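Local coordinates for glycoside hydrolase family 81 (Clostridium thermocellum, PDB 6FOP), which probably hydrolyses beta-1,3-glucans such as laminarin, as a family 81 glycoside hydrolase of the cellulosome, at residues 379-384 with 441-446. Numbering follows the deposited sequence.
Sequences WFTAKE and DNWGAM. With CA (calcium ion), chain C.
Thr381 meets Trp443 through its hydroxyl and holds a calcium ion through its carbonyl. Its O lies 2.4 Å from the calcium, which Asp378, Glu386 and Lys389 also bind. OG1 is hydrogen-bonded to the backbone O of Glu377, in the last turn of helix 362-379. Across the contact, OG1 sits at the edge of the Trp443 indole, in its plane, 3.6 Å from Trp443 CZ3. This is a van der Waals approach. No hydrogen bond joins the two segments.

Phe380 fills the middle of the contact. With CG anti to the carbonyl carbon (chi1 -65°), the ring is placed with one face against Met446 CB. That CB makes a CH-pi contact, 4.2 Å from the ring centroid. Trp443 CE3 comes in at the edge of the same ring and is 3.9 Å from Phe380 CB. Met446 CG lies 3.5 Å from Phe380 O, and the bends at chi2 and chi3 bring CE near the same oxygen. Val447 and Leu450 also touch the Phe380 side chain. Here the calcium-binding loop that follows helix 362-379 packs on the first turns of helix 440-455, within the helical C-terminal domain of family 81.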
ATOM      1  N   TRP A 379      12.893 -22.579   6.283  1.00 14.66           N
ATOM      2  CA  TRP A 379      11.672 -22.057   5.671  1.00 15.54           C
ATOM      3  C   TRP A 379      11.706 -22.169   4.164  1.00 15.68           C
ATOM      4  O   TRP A 379      10.660 -22.399   3.553  1.00 15.52           O
ATOM      5  CB  TRP A 379      11.396 -20.614   6.112  1.00 15.67           C
ATOM      6  CG  TRP A 379      10.725 -20.489   7.463  1.00 15.50           C
ATOM      7  CD1 TRP A 379      11.323 -20.281   8.683  1.00 15.28           C
ATOM      8  CD2 TRP A 379       9.327 -20.558   7.728  1.00 15.36           C
ATOM      9  NE1 TRP A 379      10.385 -20.216   9.660  1.00 16.56           N
ATOM     10  CE2 TRP A 379       9.144 -20.363   9.099  1.00 15.77           C
ATOM     11  CE3 TRP A 379       8.200 -20.740   6.919  1.00 15.64           C
ATOM     12  CZ2 TRP A 379       7.873 -20.386   9.689  1.00 17.14           C
ATOM     13  CZ3 TRP A 379       6.966 -20.760   7.494  1.00 16.85           C
ATOM     14  CH2 TRP A 379       6.798 -20.563   8.857  1.00 17.04           C
ATOM     15  N   PHE A 380      12.883 -21.950   3.557  1.00 15.33           N
ATOM     16  CA  PHE A 380      13.043 -21.939   2.112  1.00 15.25           C
ATOM     17  C   PHE A 380      13.258 -23.313   1.491  1.00 16.19           C
ATOM     18  O   PHE A 380      13.590 -23.398   0.306  1.00 18.92           O
ATOM     19  CB  PHE A 380      14.176 -20.969   1.679  1.00 15.33           C
ATOM     20  CG  PHE A 380      13.929 -19.518   1.974  1.00 15.55           C
ATOM     21  CD1 PHE A 380      12.644 -18.997   2.157  1.00 17.19           C
ATOM     22  CD2 PHE A 380      15.004 -18.641   2.030  1.00 16.78           C
ATOM     23  CE1 PHE A 380      12.449 -17.646   2.398  1.00 17.48           C
ATOM     24  CE2 PHE A 380      14.812 -17.302   2.260  1.00 16.01           C
ATOM     25  CZ  PHE A 380      13.528 -16.800   2.449  1.00 17.20           C
ATOM     26  N   THR A 381      13.034 -24.371   2.285  1.00 16.53           N
ATOM     27  CA  THR A 381      13.076 -25.752   1.816  1.00 18.44           C
ATOM     28  C   THR A 381      11.800 -26.475   2.276  1.00 18.77           C
ATOM     29  O   THR A 381      11.465 -26.464   3.451  1.00 18.86           O
ATOM     30  CB  THR A 381      14.296 -26.478   2.418  1.00 20.61           C
ATOM     31  OG1 THR A 381      15.487 -25.737   2.109  1.00 23.53           O
ATOM     32  CG2 THR A 381      14.415 -27.874   1.856  1.00 24.04           C
ATOM     33  N   ALA A 382      11.078 -27.070   1.336  1.00 19.46           N
ATOM     34  CA  ALA A 382       9.880 -27.848   1.636  1.00 19.85           C
ATOM     35  C   ALA A 382      10.232 -29.320   1.523  1.00 22.65           C
ATOM     36  O   ALA A 382      10.338 -29.866   0.425  1.00 26.68           O
ATOM     37  CB  ALA A 382       8.743 -27.481   0.659  1.00 21.11           C
ATOM     38  N   LYS A 383      10.449 -29.958   2.664  1.00 22.45           N
ATOM     39  CA  LYS A 383      10.791 -31.384   2.700  1.00 25.34           C
ATOM     40  C   LYS A 383       9.535 -32.258   2.633  1.00 25.48           C
ATOM     41  O   LYS A 383       8.471 -31.859   3.081  1.00 25.24           O
ATOM     42  CB  LYS A 383      11.595 -31.710   3.961  1.00 26.77           C
ATOM     43  CG  LYS A 383      13.006 -31.164   3.918  1.00 31.45           C
ATOM     44  CD  LYS A 383      13.824 -31.657   5.102  1.00 38.23           C
ATOM     45  CE  LYS A 383      15.288 -31.277   4.936  1.00 45.97           C
ATOM     46  NZ  LYS A 383      16.102 -31.746   6.090  1.00 52.55           N
ATOM     47  N   GLU A 384       9.663 -33.452   2.070  1.00 27.81           N
ATOM     48  CA  GLU A 384       8.552 -34.402   2.022  1.00 29.78           C
ATOM     49  C   GLU A 384       8.030 -34.741   3.419  1.00 27.36           C
ATOM     50  O   GLU A 384       8.802 -35.107   4.300  1.00 32.01           O
ATOM     51  CB  GLU A 384       8.974 -35.677   1.290  1.00 36.26           C
ATOM     52  CG  GLU A 384       7.836 -36.676   1.109  1.00 41.37           C
ATOM     53  CD  GLU A 384       8.125 -37.728   0.058  1.00 48.62           C
ATOM     54  OE1 GLU A 384       9.312 -37.924  -0.310  1.00 54.26           O
ATOM     55  OE2 GLU A 384       7.148 -38.361  -0.397  1.00 57.31           O
ATOM     56  N   ASP A 441      21.576 -18.951  -7.336  1.00 24.76           N
ATOM     57  CA  ASP A 441      21.828 -20.391  -7.315  1.00 29.20           C
ATOM     58  C   ASP A 441      21.742 -21.011  -5.907  1.00 24.69           C
ATOM     59  O   ASP A 441      21.560 -22.231  -5.773  1.00 26.67           O
ATOM     60  CB  ASP A 441      23.214 -20.711  -7.902  1.00 33.32           C
ATOM     61  CG  ASP A 441      23.352 -20.333  -9.371  1.00 41.15           C
ATOM     62  OD1 ASP A 441      22.355 -20.381 -10.127  1.00 44.96           O
ATOM     63  OD2 ASP A 441      24.480 -19.989  -9.780  1.00 47.19           O
ATOM     64  N   ASN A 442      21.895 -20.180  -4.874  1.00 21.94           N
ATOM     65  CA  ASN A 442      21.757 -20.604  -3.506  1.00 21.37           C
ATOM     66  C   ASN A 442      20.394 -20.189  -2.965  1.00 20.18           C
ATOM     67  O   ASN A 442      19.405 -20.727  -3.446  1.00 22.23           O
ATOM     68  CB  ASN A 442      22.982 -20.139  -2.692  1.00 22.50           C
ATOM     69  CG  ASN A 442      24.254 -20.853  -3.134  1.00 24.06           C
ATOM     70  OD1 ASN A 442      24.217 -22.047  -3.422  1.00 28.93           O
ATOM     71  ND2 ASN A 442      25.364 -20.141  -3.195  1.00 24.73           N
ATOM     72  N   TRP A 443      20.319 -19.262  -2.012  1.00 17.16           N
ATOM     73  CA  TRP A 443      19.042 -18.941  -1.380  1.00 16.57           C
ATOM     74  C   TRP A 443      18.296 -17.774  -2.035  1.00 16.26           C
ATOM     75  O   TRP A 443      17.143 -17.485  -1.648  1.00 17.28           O
ATOM     76  CB  TRP A 443      19.253 -18.724   0.134  1.00 17.28           C
ATOM     77  CG  TRP A 443      19.862 -19.978   0.688  1.00 17.55           C
ATOM     78  CD1 TRP A 443      21.193 -20.210   0.985  1.00 18.14           C
ATOM     79  CD2 TRP A 443      19.195 -21.218   0.880  1.00 17.58           C
ATOM     80  NE1 TRP A 443      21.364 -21.508   1.374  1.00 19.67           N
ATOM     81  CE2 TRP A 443      20.166 -22.158   1.307  1.00 18.26           C
ATOM     82  CE3 TRP A 443      17.860 -21.634   0.733  1.00 18.35           C
ATOM     83  CZ2 TRP A 443      19.836 -23.484   1.599  1.00 19.08           C
ATOM     84  CZ3 TRP A 443      17.530 -22.942   1.049  1.00 19.29           C
ATOM     85  CH2 TRP A 443      18.517 -23.858   1.463  1.00 19.90           C
ATOM     86  N   GLY A 444      18.937 -17.079  -2.982  1.00 16.91           N
ATOM     87  CA  GLY A 444      18.325 -15.905  -3.581  1.00 17.05           C
ATOM     88  C   GLY A 444      17.084 -16.200  -4.408  1.00 17.05           C
ATOM     89  O   GLY A 444      16.182 -15.349  -4.488  1.00 18.00           O
ATOM     90  N   ALA A 445      17.000 -17.402  -4.988  1.00 17.92           N
ATOM     91  CA  ALA A 445      15.800 -17.730  -5.779  1.00 17.79           C
ATOM     92  C   ALA A 445      14.520 -17.805  -4.920  1.00 18.59           C
ATOM     93  O   ALA A 445      13.463 -17.243  -5.285  1.00 18.56           O
ATOM     94  CB  ALA A 445      16.026 -19.006  -6.573  1.00 20.08           C
ATOM     95  N   MET A 446      14.609 -18.434  -3.746  1.00 16.55           N
ATOM     96  CA  MET A 446      13.458 -18.451  -2.853  1.00 17.07           C
ATOM     97  C   MET A 446      13.146 -17.060  -2.287  1.00 15.94           C
ATOM     98  O   MET A 446      11.956 -16.673  -2.191  1.00 16.28           O
ATOM     99  CB  MET A 446      13.622 -19.483  -1.731  1.00 18.09           C
ATOM    100  CG  MET A 446      13.410 -20.931  -2.142  1.00 19.19           C
ATOM    101  SD  MET A 446      11.737 -21.267  -2.754  1.00 19.97           S
ATOM    102  CE  MET A 446      10.832 -21.148  -1.187  1.00 20.88           C
TER
HETATM  103 CA    CA C 802      11.534 -26.566   5.796  1.00 17.42          CA